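Long-range contacts in pterin-4-alpha-carbinolamine dehydratase MoaB2 (Mycobacterium marinum, PDB 3RFQ), which probably takes part in building the molybdenum cofactor, through a molybdopterin-binding fold of the MogA/MoaB family: residues 30-35 against 64-69; 52-57 against 161-166; 71-76 against 102-107; 115-120 against 145-150. All coordinates share one frame; numbering follows the deposited sequence.

Overall arrangement
Contacts 1 and 2 are the sheet and the helix layer on one of its faces. In contact 1 strands 31-35 and 64-69 pair in the central sheet, and in contact 2 helices 51-60 and 160-180 pack on it; their centres are 13 Å apart and they touch, with Val68 CG2 3.6 Å from Thr55 OG1. Contact 2 also reaches the sodium ion between two subunits. Contact 3, centred about 22 Å from contact 1, joins a turn into helix 75-87 with a loop bearing the family's GGTG motif, probably part of the molybdopterin site as in relatives. Contact 4 is the outermost strand pair on the other side of this chain's sheet, about 21 Å from contact 2 between centres.

Contact 1. Residues 30-35 against 64-69; sequences VGRALV and VVDGVV
Residues 31-35 and 64-69 run parallel, their axes 4.5 Å apart at closest and 29° askew, as the two strands of a beta-alpha-beta unit whose linking helix is 51-60. Val64 N gives a hydrogen bond to Gly31 O, Ala33 N to Val64 O, and Asp66 N to Ala33 O at 2.8 Å. The second strand then takes an extra residue, Asp66, in a helical conformation, so that Val35 pairs with Val68; Val69 N to Val35 O (2.9 Å) ends the pairing. Ala33, Val35, Val65 and Val68 share the face turned to helix 51-60. Small or branched apolar residues suit it: Val35 CG2 lies 4.3 Å from Val65 CG1, and Val35 CB 4.2 Å from Val68 CG2. On the other face Leu34 reaches over Asp66 and Gly67, its CD1 meeting Val69 CG2 at 4.1 Å. Arg32, bent at chi3 (58°), grips Asp66 in a side-on, two-nitrogen salt bridge, while its NH2 is bonded to Gly88 O. The two flat groups are nearly coplanar, 27° apart. Each carboxylate oxygen offers its syn lone pair: Arg32 NE meets Asp66 OD1 at 3.1 Å, and Arg32 NH1 meets Asp66 OD2 at 2.6 Å.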
loop_
_atom_site.group_PDB
_atom_site.type_symbol
_atom_site.label_atom_id
_atom_site.label_comp_id
_atom_site.label_asym_id
_atom_site.label_seq_id
_atom_site.Cartn_x
_atom_site.Cartn_y
_atom_site.Cartn_z
ATOM N N VAL C 30 -12.576 4.791 -25.707
ATOM C CA VAL C 30 -11.288 4.152 -25.518
ATOM C C VAL C 30 -11.124 2.964 -26.437
ATOM O O VAL C 30 -10.043 2.768 -26.991
ATOM C CB VAL C 30 -11.096 3.665 -24.071
ATOM C CG1 VAL C 30 -9.802 2.877 -23.960
ATOM C CG2 VAL C 30 -11.120 4.840 -23.078
ATOM N N GLY C 31 -12.182 2.168 -26.594
ATOM C CA GLY C 31 -12.179 1.054 -27.564
ATOM C C GLY C 31 -13.373 0.128 -27.385
ATOM O O GLY C 31 -14.348 0.496 -26.742
ATOM N N ARG C 32 -13.299 -1.055 -27.979
ATOM C CA ARG C 32 -14.351 -2.055 -27.878
ATOM C C ARG C 32 -14.031 -3.032 -26.736
ATOM O O ARG C 32 -12.877 -3.454 -26.573
ATOM C CB ARG C 32 -14.442 -2.875 -29.174
ATOM C CG ARG C 32 -15.100 -2.204 -30.390
ATOM C CD ARG C 32 -14.887 -3.085 -31.662
ATOM N NE ARG C 32 -15.426 -4.445 -31.513
ATOM C CZ ARG C 32 -15.053 -5.496 -32.243
ATOM N NH1 ARG C 32 -15.596 -6.687 -32.021
ATOM N NH2 ARG C 32 -14.135 -5.384 -33.194
ATOM N N ALA C 33 -15.046 -3.410 -25.962
ATOM C CA ALA C 33 -14.862 -4.473 -24.967
ATOM C C ALA C 33 -15.835 -5.645 -25.090
ATOM O O ALA C 33 -16.927 -5.519 -25.675
ATOM C CB ALA C 33 -14.860 -3.902 -23.545
ATOM N N LEU C 34 -15.435 -6.775 -24.516
ATOM C CA LEU C 34 -16.309 -7.941 -24.374
ATOM C C LEU C 34 -16.203 -8.441 -22.941
ATOM O O LEU C 34 -15.114 -8.440 -22.364
ATOM C CB LEU C 34 -15.870 -9.068 -25.323
ATOM C CG LEU C 34 -16.726 -10.348 -25.293
ATOM C CD1 LEU C 34 -17.993 -10.159 -26.124
ATOM C CD2 LEU C 34 -15.951 -11.581 -25.808
ATOM N N VAL C 35 -17.333 -8.855 -22.384
ATOM C CA VAL C 35 -17.379 -9.478 -21.061
ATOM C C VAL C 35 -17.562 -10.990 -21.217
ATOM O O VAL C 35 -18.399 -11.435 -21.983
ATOM C CB VAL C 35 -18.574 -8.958 -20.240
ATOM C CG1 VAL C 35 -18.560 -9.552 -18.824
ATOM C CG2 VAL C 35 -18.589 -7.396 -20.215
ATOM N N VAL C 64 -16.959 0.777 -25.618
ATOM C CA VAL C 64 -18.179 0.316 -26.260
ATOM C C VAL C 64 -18.228 -1.204 -26.087
ATOM O O VAL C 64 -17.300 -1.899 -26.515
ATOM C CB VAL C 64 -18.197 0.681 -27.769
ATOM C CG1 VAL C 64 -19.371 0.027 -28.476
ATOM C CG2 VAL C 64 -18.354 2.163 -27.926
ATOM N N VAL C 65 -19.284 -1.710 -25.455
ATOM C CA VAL C 65 -19.387 -3.133 -25.089
ATOM C C VAL C 65 -20.103 -4.001 -26.161
ATOM O O VAL C 65 -21.297 -3.865 -26.377
ATOM C CB VAL C 65 -20.049 -3.289 -23.697
ATOM C CG1 VAL C 65 -20.169 -4.773 -23.293
ATOM C CG2 VAL C 65 -19.265 -2.525 -22.655
ATOM N N ASP C 66 -19.349 -4.886 -26.826
ATOM C CA ASP C 66 -19.881 -5.786 -27.848
ATOM C C ASP C 66 -21.043 -6.603 -27.296
ATOM O O ASP C 66 -22.052 -6.803 -27.987
ATOM C CB ASP C 66 -18.815 -6.792 -28.313
ATOM C CG ASP C 66 -17.847 -6.229 -29.347
ATOM O OD1 ASP C 66 -17.924 -5.039 -29.689
ATOM O OD2 ASP C 66 -16.997 -7.010 -29.837
ATOM N N GLY C 67 -20.880 -7.082 -26.064
ATOM C CA GLY C 67 -21.851 -7.951 -25.430
ATOM C C GLY C 67 -21.242 -8.743 -24.290
ATOM O O GLY C 67 -20.135 -8.464 -23.856
ATOM N N VAL C 68 -21.999 -9.717 -23.796
ATOM C CA VAL C 68 -21.581 -10.601 -22.724
ATOM C C VAL C 68 -21.694 -12.009 -23.279
ATOM O O VAL C 68 -22.685 -12.325 -23.942
ATOM C CB VAL C 68 -22.554 -10.512 -21.510
ATOM C CG1 VAL C 68 -22.147 -11.486 -20.402
ATOM C CG2 VAL C 68 -22.666 -9.087 -20.974
ATOM N N VAL C 69 -20.692 -12.850 -22.989
ATOM C CA VAL C 69 -20.705 -14.264 -23.393
ATOM C C VAL C 69 -20.593 -15.134 -22.145
ATOM O O VAL C 69 -19.658 -14.964 -21.346
ATOM C CB VAL C 69 -19.538 -14.578 -24.376
ATOM C CG1 VAL C 69 -19.389 -16.082 -24.591
ATOM C CG2 VAL C 69 -19.745 -13.844 -25.709
#

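Contact 2. Residues 52-57 against 161-166; sequences PLVTEL and YAVRDG. With NA (sodium ion), chain F.
Two helices of the same layer of the alpha/beta fold, 51-60 and 160-180, run almost parallel here, and Leu53, Val54 and Leu57 of the first meet Val163 and Arg164 of the second. Their short axes stay 10.4 Å apart, so side chains rather than backbones fill the interval. Val163 is the apolar centre: its CG1, anti to the backbone N (chi1 168°), points into the other helix and lies 3.6 Å from Val54 CG2 and 3.9 Å from Leu53 CD2. Leu57 CD1 adds a looser touch. Leu53 lies roughly perpendicular to Arg164, with CD1 3.6 Å from Arg164 NH1 and CD2 4.1 Å above the guanidinium plane, over its centre. The leucine thus covers a face, which cannot hydrogen-bond, while NE and NH2 make salt bridges to Glu60 and Glu56 of the second subunit. Asp165 leaves the same helix on another side; its OD1 binds the sodium ion at 2.9 Å, with Ser129 and with Asp165 and Ser129 of the second subunit, so the metal joins two copies of the protein. Strand 92-96 lies under both helices, Val96 meeting Val54 and Val163, while helix 51-60 also covers strands 31-38 and 63-71.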
loop_
_atom_site.group_PDB
_atom_site.type_symbol
_atom_site.label_atom_id
_atom_site.label_comp_id
_atom_site.label_asym_id
_atom_site.label_seq_id
_atom_site.Cartn_x
_atom_site.Cartn_y
_atom_site.Cartn_z
ATOM N N PRO C 52 -24.321 -7.627 -16.753
ATOM C CA PRO C 52 -24.808 -6.226 -16.804
ATOM C C PRO C 52 -23.946 -5.241 -16.017
ATOM O O PRO C 52 -23.800 -4.060 -16.430
ATOM C CB PRO C 52 -26.245 -6.294 -16.228
ATOM C CG PRO C 52 -26.694 -7.749 -16.452
ATOM C CD PRO C 52 -25.374 -8.584 -16.357
ATOM N N LEU C 53 -23.395 -5.704 -14.892
ATOM C CA LEU C 53 -22.594 -4.816 -14.054
ATOM C C LEU C 53 -21.272 -4.463 -14.750
ATOM O O LEU C 53 -20.904 -3.276 -14.859
ATOM C CB LEU C 53 -22.372 -5.400 -12.653
ATOM C CG LEU C 53 -21.438 -4.589 -11.746
ATOM C CD1 LEU C 53 -21.908 -3.123 -11.559
ATOM C CD2 LEU C 53 -21.216 -5.279 -10.392
ATOM N N VAL C 54 -20.559 -5.482 -15.228
ATOM C CA VAL C 54 -19.300 -5.242 -15.961
ATOM C C VAL C 54 -19.585 -4.358 -17.186
ATOM O O VAL C 54 -18.803 -3.487 -17.508
ATOM C CB VAL C 54 -18.528 -6.565 -16.346
ATOM C CG1 VAL C 54 -17.163 -6.244 -16.989
ATOM C CG2 VAL C 54 -18.282 -7.418 -15.091
ATOM N N THR C 55 -20.737 -4.552 -17.817
ATOM C CA THR C 55 -21.108 -3.774 -18.983
ATOM C C THR C 55 -21.261 -2.300 -18.611
ATOM O O THR C 55 -20.714 -1.430 -19.308
ATOM C CB THR C 55 -22.397 -4.304 -19.605
ATOM O OG1 THR C 55 -22.165 -5.644 -20.048
ATOM C CG2 THR C 55 -22.867 -3.420 -20.789
ATOM N N GLU C 56 -22.002 -2.041 -17.527
ATOM C CA GLU C 56 -22.171 -0.706 -16.982
ATOM C C GLU C 56 -20.836 -0.023 -16.675
ATOM O O GLU C 56 -20.635 1.136 -17.041
ATOM C CB GLU C 56 -23.045 -0.741 -15.718
ATOM C CG GLU C 56 -23.248 0.627 -15.067
ATOM C CD GLU C 56 -23.643 0.553 -13.569
ATOM O OE1 GLU C 56 -23.969 -0.535 -13.051
ATOM O OE2 GLU C 56 -23.663 1.605 -12.912
ATOM N N LEU C 57 -19.941 -0.745 -16.006
ATOM C CA LEU C 57 -18.626 -0.224 -15.610
ATOM C C LEU C 57 -17.688 -0.009 -16.807
ATOM O O LEU C 57 -16.984 0.997 -16.870
ATOM C CB LEU C 57 -17.976 -1.140 -14.555
ATOM C CG LEU C 57 -18.817 -1.309 -13.270
ATOM C CD1 LEU C 57 -18.221 -2.371 -12.317
ATOM C CD2 LEU C 57 -18.978 0.001 -12.511
ATOM N N TYR C 161 -18.207 -7.695 -5.136
ATOM C CA TYR C 161 -17.214 -6.755 -4.637
ATOM C C TYR C 161 -15.940 -6.861 -5.451
ATOM O O TYR C 161 -15.342 -5.836 -5.762
ATOM C CB TYR C 161 -16.916 -6.955 -3.150
ATOM C CG TYR C 161 -17.998 -6.496 -2.176
ATOM C CD1 TYR C 161 -19.136 -5.809 -2.608
ATOM C CD2 TYR C 161 -17.837 -6.700 -0.808
ATOM C CE1 TYR C 161 -20.111 -5.367 -1.683
ATOM C CE2 TYR C 161 -18.783 -6.262 0.122
ATOM C CZ TYR C 161 -19.921 -5.607 -0.318
ATOM O OH TYR C 161 -20.855 -5.215 0.624
ATOM N N ALA C 162 -15.534 -8.081 -5.829
ATOM C CA ALA C 162 -14.329 -8.248 -6.714
ATOM C C ALA C 162 -14.503 -7.543 -8.050
ATOM O O ALA C 162 -13.599 -6.879 -8.543
ATOM C CB ALA C 162 -13.972 -9.736 -6.942
ATOM N N VAL C 163 -15.669 -7.708 -8.650
ATOM C CA VAL C 163 -15.939 -7.077 -9.924
ATOM C C VAL C 163 -15.863 -5.555 -9.774
ATOM O O VAL C 163 -15.192 -4.871 -10.557
ATOM C CB VAL C 163 -17.351 -7.465 -10.458
ATOM C CG1 VAL C 163 -17.725 -6.561 -11.632
ATOM C CG2 VAL C 163 -17.374 -8.935 -10.851
ATOM N N ARG C 164 -16.519 -5.024 -8.759
ATOM C CA ARG C 164 -16.523 -3.577 -8.633
ATOM C C ARG C 164 -15.091 -3.046 -8.381
ATOM O O ARG C 164 -14.626 -2.087 -9.041
ATOM C CB ARG C 164 -17.443 -3.159 -7.487
ATOM C CG ARG C 164 -18.910 -3.349 -7.764
ATOM C CD ARG C 164 -19.724 -2.717 -6.644
ATOM N NE ARG C 164 -21.163 -2.902 -6.831
ATOM C CZ ARG C 164 -21.924 -2.234 -7.698
ATOM N NH1 ARG C 164 -21.392 -1.327 -8.523
ATOM N NH2 ARG C 164 -23.223 -2.486 -7.750
ATOM N N ASP C 165 -14.415 -3.645 -7.402
ATOM C CA ASP C 165 -13.100 -3.160 -7.010
ATOM C C ASP C 165 -12.052 -3.393 -8.114
ATOM O O ASP C 165 -11.230 -2.507 -8.369
ATOM C CB ASP C 165 -12.665 -3.746 -5.670
ATOM C CG ASP C 165 -11.412 -3.090 -5.130
ATOM O OD1 ASP C 165 -11.464 -1.899 -4.741
ATOM O OD2 ASP C 165 -10.361 -3.764 -5.079
ATOM N N GLY C 166 -12.104 -4.559 -8.770
ATOM C CA GLY C 166 -11.244 -4.862 -9.913
ATOM C C GLY C 166 -11.346 -3.824 -11.008
ATOM O O GLY C 166 -10.336 -3.391 -11.545
HETATM NA NA NA F . -9.473 0.069 -4.101
HETATM O O HOH W 1 -23.114 0.022 -10.489
HETATM O O HOH W 2 -23.351 0.526 -9.935
HETATM O O HOH W 3 -9.705 -0.144 -6.492
HETATM O O HOH W 4 -7.136 1.234 -5.096
HETATM O O HOH W 5 -11.340 0.392 -2.758
HETATM O O HOH W 6 -8.602 -1.048 -1.822
#

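Contact 3. Residues 71-76 against 102-107; sequences VEADEV and TPRDVT
Arg104, Ala73 and Val106 bury most of the surface where the turn leading into helix 75-87 meets the loop between strand 92-96 and helix 107-114. That loop carries the GGTG-x-TPRD-x-TPE signature of the MogA/MoaB family, which in relatives helps to form the molybdopterin site; a similar role is probable here. Bends at chi2 and chi3, both near -70°, turn the Arg104 chain back and bring one guanidinium face over the Ala73 carbonyl. Ala73 O stands 3.0 Å above the plane, offset toward the rim, and although it is 3.2 Å from Arg104 NH2 the angle is too poor for a hydrogen bond: the carbonyl meets the cation face-on. NH2 has its salt bridge with Asp40, whose OD1 also accepts the N-H of Ala73. Glu72 OE2, near the guanidinium plane, lies 4.1 Å from Arg104 NH2, an opposite charge beyond salt-bridge range. An inverse gamma turn is centred on Ala73, whose one-carbon side chain fits closely under the loop, with CB 3.4 Å from Arg104 O. Asp74 is the N-cap of helix 75-87, its OD2 accepting from Asp77 N. Val106 supplies the apolar part, one branch directed at the start of this helix: Val106 CG2 sits 3.9 Å from Ala73 O and 3.8 Å from Glu75 N.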
loop_
_atom_site.group_PDB
_atom_site.type_symbol
_atom_site.label_atom_id
_atom_site.label_comp_id
_atom_site.label_asym_id
_atom_site.label_seq_id
_atom_site.Cartn_x
_atom_site.Cartn_y
_atom_site.Cartn_z
ATOM N N VAL C 71 -19.996 -18.733 -20.382
ATOM C CA VAL C 71 -19.418 -20.051 -20.603
ATOM C C VAL C 71 -19.330 -20.826 -19.305
ATOM O O VAL C 71 -19.296 -20.236 -18.220
ATOM C CB VAL C 71 -18.014 -19.999 -21.244
ATOM C CG1 VAL C 71 -18.097 -19.610 -22.689
ATOM C CG2 VAL C 71 -17.079 -19.055 -20.461
ATOM N N GLU C 72 -19.283 -22.151 -19.446
ATOM C CA GLU C 72 -19.063 -23.067 -18.343
ATOM C C GLU C 72 -17.627 -22.931 -17.846
ATOM O O GLU C 72 -16.749 -22.449 -18.578
ATOM C CB GLU C 72 -19.258 -24.513 -18.792
ATOM C CG GLU C 72 -20.656 -24.922 -19.125
ATOM C CD GLU C 72 -20.725 -26.360 -19.585
ATOM O OE1 GLU C 72 -21.203 -26.575 -20.703
ATOM O OE2 GLU C 72 -20.291 -27.282 -18.846
ATOM N N ALA C 73 -17.397 -23.379 -16.610
ATOM C CA ALA C 73 -16.056 -23.423 -16.027
ATOM C C ALA C 73 -15.323 -24.603 -16.649
ATOM O O ALA C 73 -15.056 -25.627 -16.008
ATOM C CB ALA C 73 -16.141 -23.553 -14.526
ATOM N N ASP C 74 -15.031 -24.455 -17.929
ATOM C CA ASP C 74 -14.429 -25.502 -18.727
ATOM C C ASP C 74 -13.347 -24.828 -19.571
ATOM O O ASP C 74 -13.588 -23.801 -20.214
ATOM C CB ASP C 74 -15.488 -26.152 -19.614
ATOM C CG ASP C 74 -14.901 -27.149 -20.584
ATOM O OD1 ASP C 74 -14.728 -28.319 -20.184
ATOM O OD2 ASP C 74 -14.604 -26.755 -21.739
ATOM N N GLU C 75 -12.158 -25.419 -19.534
ATOM C CA GLU C 75 -10.947 -24.851 -20.113
ATOM C C GLU C 75 -11.085 -24.588 -21.607
ATOM O O GLU C 75 -10.705 -23.524 -22.086
ATOM C CB GLU C 75 -9.767 -25.793 -19.839
ATOM C CG GLU C 75 -8.469 -25.084 -19.505
ATOM C CD GLU C 75 -7.400 -26.038 -18.951
ATOM O OE1 GLU C 75 -7.715 -26.849 -18.035
ATOM O OE2 GLU C 75 -6.243 -25.974 -19.438
ATOM N N VAL C 76 -11.643 -25.548 -22.334
ATOM C CA VAL C 76 -11.858 -25.421 -23.773
ATOM C C VAL C 76 -12.892 -24.319 -24.093
ATOM O O VAL C 76 -12.681 -23.490 -25.002
ATOM C CB VAL C 76 -12.239 -26.792 -24.394
ATOM C CG1 VAL C 76 -12.810 -26.653 -25.836
ATOM C CG2 VAL C 76 -11.027 -27.733 -24.370
ATOM N N THR C 102 -10.566 -24.030 -6.267
ATOM C CA THR C 102 -11.288 -25.298 -6.433
ATOM C C THR C 102 -10.943 -25.890 -7.811
ATOM O O THR C 102 -10.252 -25.227 -8.622
ATOM C CB THR C 102 -12.808 -25.135 -6.320
ATOM O OG1 THR C 102 -13.299 -24.566 -7.538
ATOM C CG2 THR C 102 -13.195 -24.251 -5.119
ATOM N N PRO C 103 -11.403 -27.127 -8.086
ATOM C CA PRO C 103 -10.829 -27.748 -9.282
ATOM C C PRO C 103 -11.402 -27.164 -10.554
ATOM O O PRO C 103 -10.777 -27.262 -11.608
ATOM C CB PRO C 103 -11.224 -29.244 -9.151
ATOM C CG PRO C 103 -12.164 -29.337 -7.914
ATOM C CD PRO C 103 -12.504 -27.937 -7.504
ATOM N N ARG C 104 -12.595 -26.587 -10.439
ATOM C CA ARG C 104 -13.284 -25.963 -11.557
ATOM C C ARG C 104 -12.767 -24.576 -11.841
ATOM O O ARG C 104 -13.236 -23.952 -12.791
ATOM C CB ARG C 104 -14.805 -25.873 -11.300
ATOM C CG ARG C 104 -15.553 -27.224 -11.287
ATOM C CD ARG C 104 -15.621 -27.894 -12.670
ATOM N NE ARG C 104 -16.578 -27.258 -13.581
ATOM C CZ ARG C 104 -16.996 -27.808 -14.728
ATOM N NH1 ARG C 104 -16.540 -29.002 -15.105
ATOM N NH2 ARG C 104 -17.868 -27.169 -15.502
ATOM N N ASP C 105 -11.834 -24.073 -11.026
ATOM C CA ASP C 105 -11.383 -22.700 -11.188
ATOM C C ASP C 105 -10.272 -22.645 -12.231
ATOM O O ASP C 105 -9.072 -22.547 -11.877
ATOM C CB ASP C 105 -10.913 -22.114 -9.863
ATOM C CG ASP C 105 -12.070 -21.716 -8.937
ATOM O OD1 ASP C 105 -12.789 -20.738 -9.258
ATOM O OD2 ASP C 105 -12.217 -22.352 -7.863
ATOM N N VAL C 106 -10.674 -22.731 -13.504
ATOM C CA VAL C 106 -9.730 -22.944 -14.610
ATOM C C VAL C 106 -9.492 -21.737 -15.542
ATOM O O VAL C 106 -8.768 -21.857 -16.533
ATOM C CB VAL C 106 -10.080 -24.206 -15.452
ATOM C CG1 VAL C 106 -9.865 -25.498 -14.629
ATOM C CG2 VAL C 106 -11.501 -24.132 -15.988
ATOM N N THR C 107 -10.078 -20.588 -15.211
ATOM C CA THR C 107 -9.918 -19.377 -16.033
ATOM C C THR C 107 -8.433 -19.017 -16.238
ATOM O O THR C 107 -8.022 -18.723 -17.377
ATOM C CB THR C 107 -10.685 -18.183 -15.450
ATOM O OG1 THR C 107 -12.065 -18.536 -15.260
ATOM C CG2 THR C 107 -10.582 -16.939 -16.327
#

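Contact 4. Residues 115-120 against 145-150; sequences LDREIL and AGVSGS
The side chains of Arg117 and Val147 run alongside one another in the same direction, on the antiparallel pair that is outermost within this chain. With CG between the backbone N and carbonyl carbon (chi1 62°), the arginine folds over its neighbour: Val147 CB sits 4.2 Å from the guanidinium plane, over its centre, and CG1 lies 3.9 Å from Arg117 NH2. The other valine branch, CG2, meets Ile119 CD1 at 3.8 Å as those side chains cross obliquely. Leu115 instead lays CD2 along Gly146, 3.6 Å from Gly146 C. Glycine suits this place, where a side chain would run into Arg117 O and Leu115 CD1; Glu118 comes within 4.1 Å of Gly146, CA to CA, in a non-hydrogen-bonded pair. Two residues, Asp116 and Arg117, stand opposite the single Val147, a classic beta bulge, and Val147 O takes both N-H groups, Asp116 N at 2.6 Å and Arg117 N at 3.2 Å. Asp116 OD2 also accepts from Gly149 N (2.8 Å), which approaches from above the carboxylate plane; Gly149 has a positive phi, which glycine tolerates more readily than other residues. One water joins Asp116 OD2, Arg117 NH1 and Gly149 O, while Arg117 NH2 bonds Val101 O of the fourth subunit. Apolar contact on its face and polar bonds at its nitrogens probably restrain the guanidinium's rotation, tying this strand to a neighbouring subunit.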
loop_
_atom_site.group_PDB
_atom_site.type_symbol
_atom_site.label_atom_id
_atom_site.label_comp_id
_atom_site.label_asym_id
_atom_site.label_seq_id
_atom_site.Cartn_x
_atom_site.Cartn_y
_atom_site.Cartn_z
ATOM N N LEU C 115 -2.405 -16.029 -24.035
ATOM C CA LEU C 115 -1.632 -14.779 -23.871
ATOM C C LEU C 115 -0.293 -14.773 -24.622
ATOM O O LEU C 115 0.426 -15.765 -24.605
ATOM C CB LEU C 115 -1.414 -14.456 -22.403
ATOM C CG LEU C 115 -2.638 -14.062 -21.562
ATOM C CD1 LEU C 115 -2.183 -13.792 -20.126
ATOM C CD2 LEU C 115 -3.384 -12.859 -22.153
ATOM N N ASP C 116 0.034 -13.665 -25.288
ATOM C CA ASP C 116 1.368 -13.513 -25.901
ATOM C C ASP C 116 2.366 -13.041 -24.849
ATOM O O ASP C 116 3.525 -13.468 -24.829
ATOM C CB ASP C 116 1.361 -12.543 -27.103
ATOM C CG ASP C 116 0.570 -13.072 -28.294
ATOM O OD1 ASP C 116 0.528 -14.308 -28.497
ATOM O OD2 ASP C 116 -0.016 -12.247 -29.045
ATOM N N ARG C 117 1.916 -12.133 -23.988
ATOM C CA ARG C 117 2.718 -11.731 -22.854
ATOM C C ARG C 117 1.846 -11.259 -21.689
ATOM O O ARG C 117 0.695 -10.854 -21.870
ATOM C CB ARG C 117 3.770 -10.686 -23.272
ATOM C CG ARG C 117 3.221 -9.391 -23.813
ATOM C CD ARG C 117 4.157 -8.830 -24.877
ATOM N NE ARG C 117 3.529 -7.666 -25.504
ATOM C CZ ARG C 117 2.805 -7.688 -26.632
ATOM N NH1 ARG C 117 2.621 -8.827 -27.303
ATOM N NH2 ARG C 117 2.270 -6.560 -27.097
ATOM N N GLU C 118 2.399 -11.356 -20.495
ATOM C CA GLU C 118 1.687 -11.022 -19.280
ATOM C C GLU C 118 2.031 -9.625 -18.814
ATOM O O GLU C 118 3.149 -9.178 -18.997
ATOM C CB GLU C 118 2.008 -12.046 -18.197
ATOM C CG GLU C 118 1.106 -13.252 -18.335
ATOM C CD GLU C 118 1.307 -14.292 -17.261
ATOM O OE1 GLU C 118 1.068 -13.985 -16.061
ATOM O OE2 GLU C 118 1.682 -15.426 -17.653
ATOM N N ILE C 119 1.052 -8.952 -18.227
ATOM C CA ILE C 119 1.268 -7.647 -17.612
ATOM C C ILE C 119 1.043 -7.838 -16.112
ATOM O O ILE C 119 -0.063 -7.586 -15.590
ATOM C CB ILE C 119 0.302 -6.557 -18.223
ATOM C CG1 ILE C 119 0.494 -6.468 -19.742
ATOM C CG2 ILE C 119 0.563 -5.160 -17.618
ATOM C CD1 ILE C 119 -0.627 -5.681 -20.463
ATOM N N LEU C 120 2.088 -8.309 -15.425
ATOM C CA LEU C 120 2.020 -8.660 -14.001
ATOM C C LEU C 120 1.443 -7.544 -13.129
ATOM O O LEU C 120 0.749 -7.824 -12.155
ATOM C CB LEU C 120 3.401 -9.125 -13.458
ATOM C CG LEU C 120 4.025 -10.389 -14.073
ATOM C CD1 LEU C 120 5.363 -10.822 -13.402
ATOM C CD2 LEU C 120 3.043 -11.560 -14.068
ATOM N N ALA C 145 -3.525 -11.215 -16.347
ATOM C CA ALA C 145 -3.779 -10.069 -17.211
ATOM C C ALA C 145 -2.647 -10.049 -18.226
ATOM O O ALA C 145 -1.497 -10.310 -17.886
ATOM C CB ALA C 145 -3.767 -8.792 -16.415
ATOM N N GLY C 146 -2.972 -9.732 -19.462
ATOM C CA GLY C 146 -1.963 -9.677 -20.499
ATOM C C GLY C 146 -2.495 -9.410 -21.897
ATOM O O GLY C 146 -3.689 -9.148 -22.098
ATOM N N VAL C 147 -1.595 -9.501 -22.868
ATOM C CA VAL C 147 -1.925 -9.198 -24.245
ATOM C C VAL C 147 -1.893 -10.452 -25.099
ATOM O O VAL C 147 -0.959 -11.266 -25.022
ATOM C CB VAL C 147 -1.001 -8.105 -24.818
ATOM C CG1 VAL C 147 -1.348 -7.826 -26.255
ATOM C CG2 VAL C 147 -1.177 -6.807 -24.024
ATOM N N SER C 148 -2.964 -10.609 -25.884
ATOM C CA SER C 148 -3.087 -11.638 -26.896
ATOM C C SER C 148 -3.405 -10.930 -28.215
ATOM O O SER C 148 -4.426 -10.250 -28.322
ATOM C CB SER C 148 -4.207 -12.582 -26.494
ATOM O OG SER C 148 -4.250 -13.676 -27.374
ATOM N N GLY C 149 -2.507 -11.065 -29.196
ATOM C CA GLY C 149 -2.530 -10.244 -30.417
ATOM C C GLY C 149 -2.562 -8.761 -30.076
ATOM O O GLY C 149 -1.618 -8.236 -29.535
ATOM N N SER C 150 -3.663 -8.089 -30.373
ATOM C CA SER C 150 -3.819 -6.691 -29.974
ATOM C C SER C 150 -4.885 -6.495 -28.883
ATOM O O SER C 150 -5.348 -5.378 -28.638
ATOM C CB SER C 150 -4.135 -5.831 -31.202
ATOM O OG SER C 150 -2.998 -5.806 -32.040
HETATM O O HOH W 7 0.856 -9.868 -29.354
HETATM O O HOH W 8 -0.842 -11.869 -15.043
#